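Local coordinates for terminal oxygenase component of carbazole (Janthinobacterium sp., PDB 7BUG), which catalyses, as the terminal oxygenase of carbazole 1,9a-dioxygenase, the angular dioxygenation of carbazole at C-9a and C-1, using a Rieske cluster and a mononuclear iron, at residues K130-I135 / M158-K163; V175-D180 / I334-A339; K211-V216 / S358-V363. One frame throughout, in Å; residues are numbered along the deposited sequence. Where two conformers were deposited one is given.

Contact 1: K130-I135 / M158-K163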
ATOM      1  N   LYS A 130       2.224  13.901  37.326  1.00 17.18           N
ATOM      2  CA  LYS A 130       2.660  12.528  37.708  0.50 17.43           C
ATOM      3  C   LYS A 130       3.730  11.992  36.741  1.00 17.19           C
ATOM      4  O   LYS A 130       3.722  10.794  36.465  1.00 19.16           O
ATOM      5  CB  LYS A 130       1.438  11.608  37.794  0.50 18.00           C
ATOM      6  CG  LYS A 130       0.386  12.046  38.794  0.50 19.65           C
ATOM      7  CD  LYS A 130       1.006  12.291  40.161  0.50 20.93           C
ATOM      8  CE  LYS A 130       0.060  12.079  41.314  0.50 21.64           C
ATOM      9  NZ  LYS A 130       0.725  12.370  42.606  0.50 21.18           N
ATOM     10  N   GLY A 131       4.601  12.864  36.236  1.00 17.49           N
ATOM     11  CA  GLY A 131       5.666  12.501  35.300  1.00 17.41           C
ATOM     12  C   GLY A 131       5.132  12.085  33.946  1.00 16.01           C
ATOM     13  O   GLY A 131       5.906  11.535  33.184  1.00 15.94           O
ATOM     14  N   CYS A 132       3.877  12.452  33.623  1.00 14.65           N
ATOM     15  CA  CYS A 132       3.261  12.165  32.294  1.00 14.06           C
ATOM     16  C   CYS A 132       2.970  13.473  31.578  1.00 13.75           C
ATOM     17  O   CYS A 132       2.490  14.453  32.218  1.00 13.95           O
ATOM     18  CB  CYS A 132       1.978  11.366  32.431  1.00 14.32           C
ATOM     19  SG  CYS A 132       2.207   9.823  33.360  1.00 15.56           S
ATOM     20  N   VAL A 133       3.184  13.489  30.262  1.00 12.50           N
ATOM     21  CA  VAL A 133       2.940  14.692  29.442  1.00 11.58           C
ATOM     22  C   VAL A 133       1.576  14.544  28.777  1.00 11.85           C
ATOM     23  O   VAL A 133       1.431  13.626  27.952  1.00 11.39           O
ATOM     24  CB  VAL A 133       4.041  14.875  28.388  1.00 11.74           C
ATOM     25  CG1 VAL A 133       3.758  16.031  27.437  1.00 13.21           C
ATOM     26  CG2 VAL A 133       5.404  15.014  29.042  1.00 13.27           C
ATOM     27  N   PHE A 134       0.672  15.486  29.073  1.00 10.84           N
ATOM     28  CA  PHE A 134      -0.693  15.485  28.492  1.00 11.25           C
ATOM     29  C   PHE A 134      -0.831  16.660  27.541  1.00 11.37           C
ATOM     30  O   PHE A 134      -0.446  17.809  27.902  1.00 11.52           O
ATOM     31  CB  PHE A 134      -1.716  15.623  29.617  1.00 11.99           C
ATOM     32  CG  PHE A 134      -1.878  14.433  30.502  1.00 11.75           C
ATOM     33  CD1 PHE A 134      -1.084  14.213  31.620  1.00 11.29           C
ATOM     34  CD2 PHE A 134      -2.830  13.488  30.189  1.00 11.07           C
ATOM     35  CE1 PHE A 134      -1.250  13.060  32.391  1.00 12.32           C
ATOM     36  CE2 PHE A 134      -3.039  12.394  31.014  1.00 11.74           C
ATOM     37  CZ  PHE A 134      -2.262  12.203  32.125  1.00 11.61           C
ATOM     38  N   ILE A 135      -1.394  16.422  26.367  1.00 10.42           N
ATOM     39  CA  ILE A 135      -1.733  17.481  25.391  1.00 10.10           C
ATOM     40  C   ILE A 135      -3.249  17.568  25.306  1.00 11.01           C
ATOM     41  O   ILE A 135      -3.885  16.520  25.218  1.00 11.21           O
ATOM     42  CB  ILE A 135      -1.098  17.162  24.022  1.00 11.70           C
ATOM     43  CG1 ILE A 135       0.421  17.139  24.152  1.00 11.42           C
ATOM     44  CG2 ILE A 135      -1.569  18.123  22.941  1.00 12.47           C
ATOM     45  CD1 ILE A 135       1.129  16.716  22.914  1.00 12.33           C
ATOM     46  N   MET A 158      -0.133   9.618  45.210  1.00 22.98           N
ATOM     47  CA  MET A 158      -0.083   8.541  44.188  1.00 21.49           C
ATOM     48  C   MET A 158       1.181   8.686  43.335  1.00 22.72           C
ATOM     49  O   MET A 158       1.401   9.746  42.718  1.00 25.02           O
ATOM     50  CB  MET A 158      -1.334   8.601  43.315  1.00 22.91           C
ATOM     51  CG  MET A 158      -1.408   7.436  42.339  1.00 22.92           C
ATOM     52  SD  MET A 158      -1.799   5.873  43.141  1.00 25.93           S
ATOM     53  CE  MET A 158      -3.453   6.143  43.776  1.00 29.99           C
ATOM     54  N   GLU A 159       2.080   7.700  43.410  1.00 19.44           N
ATOM     55  CA  GLU A 159       3.305   7.649  42.585  0.50 18.59           C
ATOM     56  C   GLU A 159       2.975   6.835  41.333  1.00 17.63           C
ATOM     57  O   GLU A 159       2.407   5.704  41.456  1.00 18.62           O
ATOM     58  CB  GLU A 159       4.500   7.091  43.356  0.50 20.14           C
ATOM     59  CG  GLU A 159       4.985   8.055  44.426  0.50 21.73           C
ATOM     60  CD  GLU A 159       5.348   9.447  43.922  0.50 23.76           C
ATOM     61  OE1 GLU A 159       6.052   9.557  42.887  0.50 22.90           O
ATOM     62  OE2 GLU A 159       4.961  10.436  44.609  0.50 27.81           O
ATOM     63  N   ILE A 160       3.259   7.450  40.206  1.00 17.45           N
ATOM     64  CA  ILE A 160       2.959   6.861  38.882  1.00 18.31           C
ATOM     65  C   ILE A 160       4.264   6.483  38.202  1.00 15.74           C
ATOM     66  O   ILE A 160       5.181   7.302  38.102  1.00 16.91           O
ATOM     67  CB  ILE A 160       2.141   7.854  38.061  1.00 17.48           C
ATOM     68  CG1 ILE A 160       0.738   8.094  38.640  1.00 17.64           C
ATOM     69  CG2 ILE A 160       2.108   7.403  36.614  1.00 17.79           C
ATOM     70  CD1 ILE A 160      -0.154   6.880  38.773  1.00 20.18           C
ATOM     71  N   LEU A 161       4.299   5.265  37.682  1.00 16.80           N
ATOM     72  CA  LEU A 161       5.430   4.777  36.890  1.00 16.38           C
ATOM     73  C   LEU A 161       4.824   4.075  35.672  1.00 16.05           C
ATOM     74  O   LEU A 161       3.762   3.479  35.816  1.00 17.81           O
ATOM     75  CB  LEU A 161       6.270   3.840  37.749  1.00 19.47           C
ATOM     76  CG  LEU A 161       7.024   4.519  38.896  1.00 20.13           C
ATOM     77  CD1 LEU A 161       7.567   3.455  39.858  1.00 23.61           C
ATOM     78  CD2 LEU A 161       8.125   5.366  38.333  1.00 21.18           C
ATOM     79  N   GLY A 162       5.517   4.076  34.548  1.00 16.93           N
ATOM     80  CA  GLY A 162       4.846   3.478  33.387  1.00 17.52           C
ATOM     81  C   GLY A 162       5.736   3.068  32.255  1.00 17.85           C
ATOM     82  O   GLY A 162       6.992   3.111  32.321  1.00 19.88           O
ATOM     83  N   LYS A 163       5.058   2.745  31.169  1.00 16.94           N
ATOM     84  CA  LYS A 163       5.661   2.351  29.896  1.00 16.35           C
ATOM     85  C   LYS A 163       4.730   2.806  28.763  1.00 14.84           C
ATOM     86  O   LYS A 163       3.512   2.776  28.968  1.00 15.46           O
ATOM     87  CB  LYS A 163       5.771   0.826  29.894  1.00 21.14           C
ATOM     88  CG  LYS A 163       6.478   0.291  28.694  1.00 23.52           C
ATOM     89  CD  LYS A 163       6.468  -1.195  28.652  1.00 25.17           C
ATOM     90  CE  LYS A 163       6.972  -1.624  27.302  1.00 26.96           C
ATOM     91  NZ  LYS A 163       6.720  -3.061  27.147  1.00 33.15           N
TER
HETATM   92  O   HOH W   1       5.677   8.810  35.872  1.00 33.09           O

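Contact 2: V175-D180 / I334-A339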
ATOM      1  N   VAL A 175      -9.384  -0.068  23.678  1.00 12.70           N
ATOM      2  CA  VAL A 175     -10.283   0.269  24.804  1.00 13.51           C
ATOM      3  C   VAL A 175     -11.162  -0.932  25.110  1.00 13.31           C
ATOM      4  O   VAL A 175     -11.325  -1.307  26.298  1.00 15.12           O
ATOM      5  CB  VAL A 175     -11.172   1.474  24.475  1.00 13.84           C
ATOM      6  CG1 VAL A 175     -12.223   1.673  25.563  1.00 15.51           C
ATOM      7  CG2 VAL A 175     -10.332   2.725  24.354  1.00 15.98           C
ATOM      8  N   GLU A 176     -11.741  -1.530  24.072  1.00 12.93           N
ATOM      9  CA  GLU A 176     -12.748  -2.597  24.277  1.00 14.86           C
ATOM     10  C   GLU A 176     -12.051  -3.820  24.837  1.00 16.34           C
ATOM     11  O   GLU A 176     -12.604  -4.386  25.792  1.00 17.47           O
ATOM     12  CB  GLU A 176     -13.550  -2.835  23.021  1.00 14.99           C
ATOM     13  CG  GLU A 176     -14.376  -1.622  22.684  1.00 14.39           C
ATOM     14  CD  GLU A 176     -15.376  -1.828  21.566  1.00 16.22           C
ATOM     15  OE1 GLU A 176     -15.598  -3.040  21.133  1.00 15.54           O
ATOM     16  OE2 GLU A 176     -15.974  -0.841  21.136  1.00 14.71           O
ATOM     17  N   ASN A 177     -10.864  -4.129  24.337  1.00 15.39           N
ATOM     18  CA  ASN A 177     -10.038  -5.240  24.869  1.00 17.46           C
ATOM     19  C   ASN A 177      -9.751  -4.984  26.356  1.00 18.59           C
ATOM     20  O   ASN A 177      -9.788  -5.944  27.140  1.00 22.27           O
ATOM     21  CB  ASN A 177      -8.757  -5.372  24.076  1.00 18.51           C
ATOM     22  CG  ASN A 177      -7.693  -6.190  24.788  1.00 24.10           C
ATOM     23  OD1 ASN A 177      -7.855  -7.393  24.919  1.00 30.25           O
ATOM     24  ND2 ASN A 177      -6.581  -5.540  25.109  1.00 25.90           N
ATOM     25  N   GLY A 178      -9.442  -3.749  26.721  1.00 15.76           N
ATOM     26  CA  GLY A 178      -9.154  -3.432  28.122  1.00 16.32           C
ATOM     27  C   GLY A 178     -10.362  -3.658  29.025  1.00 15.96           C
ATOM     28  O   GLY A 178     -10.205  -4.169  30.180  1.00 16.21           O
ATOM     29  N   PHE A 179     -11.529  -3.181  28.604  1.00 15.53           N
ATOM     30  CA  PHE A 179     -12.732  -3.120  29.455  1.00 16.51           C
ATOM     31  C   PHE A 179     -13.582  -4.391  29.321  1.00 18.56           C
ATOM     32  O   PHE A 179     -14.570  -4.538  30.002  1.00 21.89           O
ATOM     33  CB  PHE A 179     -13.566  -1.901  29.092  1.00 17.07           C
ATOM     34  CG  PHE A 179     -14.612  -1.578  30.117  1.00 16.12           C
ATOM     35  CD1 PHE A 179     -14.284  -1.432  31.461  1.00 15.86           C
ATOM     36  CD2 PHE A 179     -15.916  -1.352  29.720  1.00 15.74           C
ATOM     37  CE1 PHE A 179     -15.271  -1.122  32.393  1.00 16.15           C
ATOM     38  CE2 PHE A 179     -16.886  -1.035  30.653  1.00 17.00           C
ATOM     39  CZ  PHE A 179     -16.561  -0.902  31.984  1.00 16.04           C
ATOM     40  N   ASP A 180     -13.137  -5.343  28.525  1.00 17.52           N
ATOM     41  CA  ASP A 180     -13.963  -6.531  28.201  1.00 17.42           C
ATOM     42  C   ASP A 180     -13.907  -7.545  29.351  1.00 17.02           C
ATOM     43  O   ASP A 180     -12.818  -8.030  29.686  1.00 18.72           O
ATOM     44  CB  ASP A 180     -13.334  -7.077  26.931  1.00 19.61           C
ATOM     45  CG  ASP A 180     -14.000  -8.291  26.367  1.00 21.62           C
ATOM     46  OD1 ASP A 180     -14.639  -9.046  27.164  1.00 22.38           O
ATOM     47  OD2 ASP A 180     -13.807  -8.485  25.149  1.00 20.01           O
ATOM     48  N   ILE A 334      -1.899  -7.080  23.505  1.00 16.24           N
ATOM     49  CA  ILE A 334      -1.373  -6.427  22.279  1.00 16.49           C
ATOM     50  C   ILE A 334      -1.747  -7.270  21.053  1.00 17.29           C
ATOM     51  O   ILE A 334      -2.368  -6.741  20.095  1.00 16.12           O
ATOM     52  CB  ILE A 334       0.122  -6.157  22.390  1.00 17.30           C
ATOM     53  CG1 ILE A 334       0.362  -5.097  23.476  1.00 17.94           C
ATOM     54  CG2 ILE A 334       0.684  -5.751  21.026  1.00 15.86           C
ATOM     55  CD1 ILE A 334       1.817  -4.828  23.709  1.00 19.94           C
ATOM     56  N   TRP A 335      -1.473  -8.579  21.087  1.00 17.72           N
ATOM     57  CA  TRP A 335      -1.761  -9.373  19.867  1.00 17.74           C
ATOM     58  C   TRP A 335      -3.288  -9.621  19.766  1.00 14.78           C
ATOM     59  O   TRP A 335      -3.793  -9.745  18.640  1.00 15.56           O
ATOM     60  CB  TRP A 335      -0.839 -10.595  19.744  1.00 21.67           C
ATOM     61  CG  TRP A 335      -0.997 -11.628  20.790  1.00 22.61           C
ATOM     62  CD1 TRP A 335      -0.154 -11.852  21.850  1.00 25.24           C
ATOM     63  CD2 TRP A 335      -2.026 -12.625  20.853  1.00 24.15           C
ATOM     64  NE1 TRP A 335      -0.635 -12.889  22.596  1.00 23.66           N
ATOM     65  CE2 TRP A 335      -1.765 -13.392  22.009  1.00 22.78           C
ATOM     66  CE3 TRP A 335      -3.119 -12.970  20.044  1.00 23.90           C
ATOM     67  CZ2 TRP A 335      -2.575 -14.467  22.371  1.00 21.97           C
ATOM     68  CZ3 TRP A 335      -3.908 -14.041  20.402  1.00 22.45           C
ATOM     69  CH2 TRP A 335      -3.618 -14.786  21.538  1.00 22.12           C
ATOM     70  N   ALA A 336      -4.045  -9.623  20.863  1.00 15.69           N
ATOM     71  CA  ALA A 336      -5.526  -9.680  20.806  1.00 15.66           C
ATOM     72  C   ALA A 336      -6.044  -8.470  20.012  1.00 16.32           C
ATOM     73  O   ALA A 336      -6.907  -8.633  19.137  1.00 14.74           O
ATOM     74  CB  ALA A 336      -6.157  -9.723  22.160  1.00 16.93           C
ATOM     75  N   ARG A 337      -5.573  -7.271  20.350  1.00 15.09           N
ATOM     76  CA  ARG A 337      -6.023  -6.050  19.608  1.00 14.69           C
ATOM     77  C   ARG A 337      -5.716  -6.212  18.121  1.00 13.26           C
ATOM     78  O   ARG A 337      -6.583  -5.895  17.286  1.00 15.20           O
ATOM     79  CB  ARG A 337      -5.294  -4.803  20.122  1.00 15.20           C
ATOM     80  CG  ARG A 337      -5.653  -4.466  21.547  1.00 15.15           C
ATOM     81  CD  ARG A 337      -4.710  -3.416  22.049  1.00 15.26           C
ATOM     82  NE  ARG A 337      -4.774  -3.424  23.474  1.00 16.63           N
ATOM     83  CZ  ARG A 337      -3.905  -2.799  24.227  1.00 16.43           C
ATOM     84  NH1 ARG A 337      -3.039  -1.953  23.696  1.00 15.76           N
ATOM     85  NH2 ARG A 337      -3.949  -2.987  25.517  1.00 18.40           N
ATOM     86  N   GLU A 338      -4.517  -6.615  17.797  1.00 14.17           N
ATOM     87  CA  GLU A 338      -4.028  -6.786  16.423  1.00 14.01           C
ATOM     88  C   GLU A 338      -4.956  -7.782  15.705  1.00 12.87           C
ATOM     89  O   GLU A 338      -5.218  -7.587  14.510  1.00 13.49           O
ATOM     90  CB  GLU A 338      -2.557  -7.217  16.415  1.00 17.42           C
ATOM     91  CG  GLU A 338      -1.585  -6.135  16.902  1.00 20.77           C
ATOM     92  CD  GLU A 338      -0.148  -6.629  17.077  1.00 27.10           C
ATOM     93  OE1 GLU A 338       0.045  -7.848  17.260  1.00 30.80           O
ATOM     94  OE2 GLU A 338       0.764  -5.815  17.036  1.00 33.56           O
ATOM     95  N   ALA A 339      -5.436  -8.795  16.403  1.00 13.90           N
ATOM     96  CA  ALA A 339      -6.277  -9.840  15.792  1.00 14.31           C
ATOM     97  C   ALA A 339      -7.665  -9.300  15.409  1.00 14.33           C
ATOM     98  O   ALA A 339      -8.348  -9.945  14.573  1.00 14.68           O
ATOM     99  CB  ALA A 339      -6.405 -11.043  16.691  1.00 14.35           C
TER

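Contact 3: K211-V216 / S358-V363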
ATOM      1  N   LYS A 211     -29.356  -3.857  33.851  1.00 39.00           N
ATOM      2  CA  LYS A 211     -29.053  -2.479  34.322  1.00 40.35           C
ATOM      3  C   LYS A 211     -28.060  -2.529  35.498  1.00 41.17           C
ATOM      4  O   LYS A 211     -27.391  -1.492  35.704  1.00 37.24           O
ATOM      5  CB  LYS A 211     -30.342  -1.719  34.665  1.00 41.60           C
ATOM      6  CG  LYS A 211     -31.097  -2.215  35.890  1.00 43.74           C
ATOM      7  CD  LYS A 211     -32.596  -1.958  35.785  1.00 49.85           C
ATOM      8  CE  LYS A 211     -33.346  -2.112  37.092  1.00 51.08           C
ATOM      9  NZ  LYS A 211     -33.471  -0.832  37.830  1.00 53.41           N
ATOM     10  N   GLN A 212     -27.932  -3.673  36.197  1.00 35.51           N
ATOM     11  CA  GLN A 212     -27.000  -3.863  37.346  1.00 35.87           C
ATOM     12  C   GLN A 212     -25.603  -4.340  36.922  1.00 30.11           C
ATOM     13  O   GLN A 212     -24.740  -4.469  37.811  1.00 27.15           O
ATOM     14  CB  GLN A 212     -27.545  -4.909  38.317  1.00 45.65           C
ATOM     15  CG  GLN A 212     -28.621  -4.351  39.229  1.00 48.82           C
ATOM     16  CD  GLN A 212     -29.223  -5.434  40.090  1.00 54.75           C
ATOM     17  OE1 GLN A 212     -28.716  -6.559  40.171  1.00 58.65           O
ATOM     18  NE2 GLN A 212     -30.326  -5.094  40.739  1.00 53.64           N
ATOM     19  N   GLN A 213     -25.363  -4.618  35.647  1.00 26.38           N
ATOM     20  CA  GLN A 213     -24.042  -5.157  35.218  1.00 26.07           C
ATOM     21  C   GLN A 213     -23.019  -4.023  35.121  1.00 24.90           C
ATOM     22  O   GLN A 213     -21.805  -4.322  35.036  1.00 22.27           O
ATOM     23  CB  GLN A 213     -24.123  -5.799  33.837  1.00 28.39           C
ATOM     24  CG  GLN A 213     -25.121  -6.948  33.736  1.00 32.60           C
ATOM     25  CD  GLN A 213     -24.831  -8.028  34.752  1.00 34.01           C
ATOM     26  OE1 GLN A 213     -23.705  -8.537  34.847  1.00 33.03           O
ATOM     27  NE2 GLN A 213     -25.853  -8.381  35.518  1.00 36.09           N
ATOM     28  N   THR A 214     -23.483  -2.777  35.042  1.00 23.89           N
ATOM     29  CA  THR A 214     -22.591  -1.586  34.951  1.00 23.05           C
ATOM     30  C   THR A 214     -23.098  -0.448  35.833  1.00 26.44           C
ATOM     31  O   THR A 214     -24.290  -0.429  36.180  1.00 22.74           O
ATOM     32  CB  THR A 214     -22.480  -1.087  33.512  1.00 22.92           C
ATOM     33  OG1 THR A 214     -23.758  -0.675  33.041  1.00 24.68           O
ATOM     34  CG2 THR A 214     -21.929  -2.133  32.577  1.00 23.56           C
ATOM     35  N   ARG A 215     -22.230   0.512  36.140  1.00 24.32           N
ATOM     36  CA  ARG A 215     -22.631   1.790  36.761  1.00 24.15           C
ATOM     37  C   ARG A 215     -21.995   2.878  35.909  1.00 23.46           C
ATOM     38  O   ARG A 215     -20.757   2.932  35.856  1.00 22.19           O
ATOM     39  CB  ARG A 215     -22.200   1.833  38.223  1.00 29.81           C
ATOM     40  CG  ARG A 215     -22.276   3.194  38.896  1.00 34.75           C
ATOM     41  CD  ARG A 215     -23.650   3.807  38.860  1.00 41.85           C
ATOM     42  NE  ARG A 215     -23.880   4.636  40.049  1.00 53.17           N
ATOM     43  CZ  ARG A 215     -23.390   5.864  40.254  1.00 57.42           C
ATOM     44  NH1 ARG A 215     -22.617   6.463  39.360  1.00 55.27           N
ATOM     45  NH2 ARG A 215     -23.687   6.499  41.374  1.00 63.56           N
ATOM     46  N   VAL A 216     -22.841   3.685  35.279  1.00 23.06           N
ATOM     47  CA  VAL A 216     -22.408   4.885  34.528  1.00 24.02           C
ATOM     48  C   VAL A 216     -22.119   5.999  35.529  1.00 28.28           C
ATOM     49  O   VAL A 216     -22.937   6.214  36.454  1.00 28.03           O
ATOM     50  CB  VAL A 216     -23.453   5.329  33.498  1.00 25.95           C
ATOM     51  CG1 VAL A 216     -23.089   6.692  32.948  1.00 28.02           C
ATOM     52  CG2 VAL A 216     -23.627   4.304  32.427  1.00 26.69           C
ATOM     53  N   SER A 358     -21.538 -10.623  28.618  1.00 17.69           N
ATOM     54  CA  SER A 358     -20.494  -9.794  29.271  1.00 18.69           C
ATOM     55  C   SER A 358     -20.180  -8.554  28.415  1.00 19.42           C
ATOM     56  O   SER A 358     -19.617  -7.594  28.982  1.00 19.00           O
ATOM     57  CB  SER A 358     -19.287 -10.565  29.557  1.00 20.11           C
ATOM     58  OG  SER A 358     -18.758 -11.137  28.374  1.00 21.04           O
ATOM     59  N   ASP A 359     -20.587  -8.508  27.147  1.00 18.03           N
ATOM     60  CA  ASP A 359     -20.315  -7.324  26.312  1.00 17.98           C
ATOM     61  C   ASP A 359     -21.220  -6.161  26.753  1.00 18.98           C
ATOM     62  O   ASP A 359     -21.122  -5.066  26.145  1.00 18.73           O
ATOM     63  CB  ASP A 359     -20.502  -7.665  24.837  1.00 18.42           C
ATOM     64  CG  ASP A 359     -19.448  -8.638  24.347  1.00 19.03           C
ATOM     65  OD1 ASP A 359     -18.281  -8.492  24.777  1.00 20.84           O
ATOM     66  OD2 ASP A 359     -19.818  -9.509  23.489  1.00 18.63           O
ATOM     67  N   GLU A 360     -22.132  -6.376  27.723  1.00 20.11           N
ATOM     68  CA  GLU A 360     -22.930  -5.255  28.294  1.00 19.31           C
ATOM     69  C   GLU A 360     -21.965  -4.156  28.735  1.00 17.12           C
ATOM     70  O   GLU A 360     -22.282  -2.972  28.533  1.00 18.07           O
ATOM     71  CB  GLU A 360     -23.817  -5.761  29.437  1.00 21.06           C
ATOM     72  CG  GLU A 360     -24.639  -4.693  30.101  1.00 25.06           C
ATOM     73  CD  GLU A 360     -25.611  -3.962  29.182  1.00 30.15           C
ATOM     74  OE1 GLU A 360     -26.004  -4.536  28.146  1.00 33.35           O
ATOM     75  OE2 GLU A 360     -25.982  -2.799  29.516  1.00 34.66           O
ATOM     76  N   ALA A 361     -20.823  -4.493  29.313  1.00 16.46           N
ATOM     77  CA  ALA A 361     -19.813  -3.497  29.756  1.00 17.08           C
ATOM     78  C   ALA A 361     -19.321  -2.692  28.538  1.00 16.80           C
ATOM     79  O   ALA A 361     -19.306  -1.434  28.561  1.00 16.80           O
ATOM     80  CB  ALA A 361     -18.650  -4.154  30.411  1.00 19.18           C
ATOM     81  N   ILE A 362     -19.013  -3.383  27.440  1.00 15.82           N
ATOM     82  CA  ILE A 362     -18.534  -2.727  26.201  1.00 16.39           C
ATOM     83  C   ILE A 362     -19.612  -1.807  25.623  1.00 15.69           C
ATOM     84  O   ILE A 362     -19.270  -0.662  25.226  1.00 15.95           O
ATOM     85  CB  ILE A 362     -18.035  -3.754  25.182  1.00 18.34           C
ATOM     86  CG1 ILE A 362     -16.746  -4.383  25.747  1.00 20.98           C
ATOM     87  CG2 ILE A 362     -17.829  -3.070  23.812  1.00 17.87           C
ATOM     88  CD1 ILE A 362     -16.308  -5.649  25.059  1.00 25.45           C
ATOM     89  N   VAL A 363     -20.863  -2.269  25.544  1.00 15.48           N
ATOM     90  CA  VAL A 363     -21.977  -1.480  24.976  1.00 16.26           C
ATOM     91  C   VAL A 363     -22.228  -0.262  25.876  1.00 14.87           C
ATOM     92  O   VAL A 363     -22.449   0.806  25.340  1.00 16.02           O
ATOM     93  CB  VAL A 363     -23.214  -2.367  24.789  1.00 20.62           C
ATOM     94  CG1 VAL A 363     -24.491  -1.575  24.662  1.00 23.47           C
ATOM     95  CG2 VAL A 363     -22.997  -3.268  23.573  1.00 20.26           C
TER
HETATM   96  O   HOH W   2     -25.716  -2.352  32.161  1.00 37.81           O

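Contact 1: K130-I135 / M158-K163
K130 and I160 meet where a β-hairpin of the Rieske sheet abuts strand 158-167, an edge strand of the catalytic-domain sheet within this chain. The hairpin joins strands 123-129 and 132-137, and positive phi at both K130 (59°) and G131 (68°) fits a type I' turn. One direct hydrogen bond crosses the contact. In the K130 conformer described, one of two modelled, NZ lies 2.7 Å from M158 O and meets a lone pair in the carbonyl plane at a C=O...N angle of 143°. The ammonium is also bonded to D155 O. A second polar link runs through a water, which donates to K130 O at 2.8 Å and to I160 O at 2.7 Å, tying the turn to the strand backbone. The remaining contacts are apolar. K130 and I160 cross at about a right angle, with K130 CB 3.7 Å from I160 CG1. Around this patch, F153 and T299 also touch I160, and F297 touches C132. The two branches of I160 divide the work: while CG1 meets the lysine stem, CG2, anti to the backbone N, lies 4.1 Å from C132 SG.

Contact 2: V175-D180 / I334-A339
N177 and R337 carry this buried contact between helix 171-179 and helix 331-344 beside the mononuclear iron. Their CA atoms are 6.7 Å apart, and the two side chains cross at about a right angle. N177 CG stands anti to the backbone N (chi1 163°), which carries the amide across to the other helix. R337 runs extended from CG to NE, bringing its guanidinium alongside N177, whose amide lies at the edge of that group, close to its plane, although the two planes are turned 60° apart. The atom modelled as N177 ND2 is 3.2 Å from R337 NE. Two nitrogens at this spacing suggest that the amide is turned over in the model; with its ends exchanged, the pair may be a hydrogen bond. Contacts nearer the backbone do not depend on that choice: N177 CB is 4.1 Å from R337 CG, a plain aliphatic touch. On the same helix, A336 CB adds a small apolar surface against the amide, 4.0 Å from the atom modelled as OD1. Replacing R337 by an alanine would probably cost the N177 amide its neighbour at NE, open a gap between the helices and leave Y296 without its cation-pi partner. The N177 side chain lies about 5 Å from the iron and packs against the ligand H183, a position consistent with a second-shell role. D180 OD2 is hydrogen-bonded to H93 NE2 of a neighbouring subunit, and its carbonyl to H183 ND1, consistent with an electron route between the metal centres. Y286 of strand 281-288 touches V175 of one helix and R337 of the other; strand 261-265 and helix 360-372 pack against helix 171-179.

Contact 3: K211-V216 / S358-V363
E360 and A361, in the first turn of helix 360-372, pack on Q213 and T214 at the start of strand 214-217, an outermost strand of the antiparallel sheet of the Bet v 1-like catalytic domain. Just ahead of the contacting residues, S358 OG bonds to S182 OG and D359 OD2 to H71 NE2 of a neighbouring subunit, which places this end of the helix at a subunit boundary. E360 makes the broadest contact of its segment. With CG anti to the backbone N (chi1 179°), its stem extends toward the strand, and CG comes 3.9 Å from Q213 CB. The chain then bends, turning the carboxylate off this apolar touch: OE2 forms a salt bridge with R210 and accepts a bond from a water at 2.7 Å. That water in turn accepts from T214 OG1, also at 2.7 Å, so the hydroxyl and the carboxylate are linked without meeting. The amide of Q213 serves other partners, its NE2 donating to the carbonyls of G207 and D209. At A361 the T214 methyl comes closest to the backbone CA. T214 has CG2 anti to its carbonyl carbon (with OG1 at chi1 62°), which directs the methyl at the helix: CG2 lies 3.8 Å from A361 CA and 4.1 Å from E360 O; A361 CB is 4.4 Å from the same methyl. I362 points its CB away from the strand, and its side chain packs instead on E176 and D180. Behind this surface V363 N donates to D359 O over 2.9 Å, an i to i+4 backbone bond.

Contacts 2 and 3 adjoin, their centres about 17 Å apart, and their segments alternate along the chain. Helix 171-179 touches helix 360-372 there, with F179 CE2 packed 3.2 Å from A361 O. Both reach the second subunit, where H71 and H93 bind the Rieske cluster. Contact 2 is the one at the active site: the N177 side chain is about 5 Å from the iron, against about 13 Å for that of A361 in contact 3. Contact 1 stands apart, its centre about 22 Å from that of contact 2 and 29 Å from that of contact 3. Strand 158-167 nevertheless leads on to helix 171-179, and contacts 1 and 3 involve the two outermost strands of one sheet.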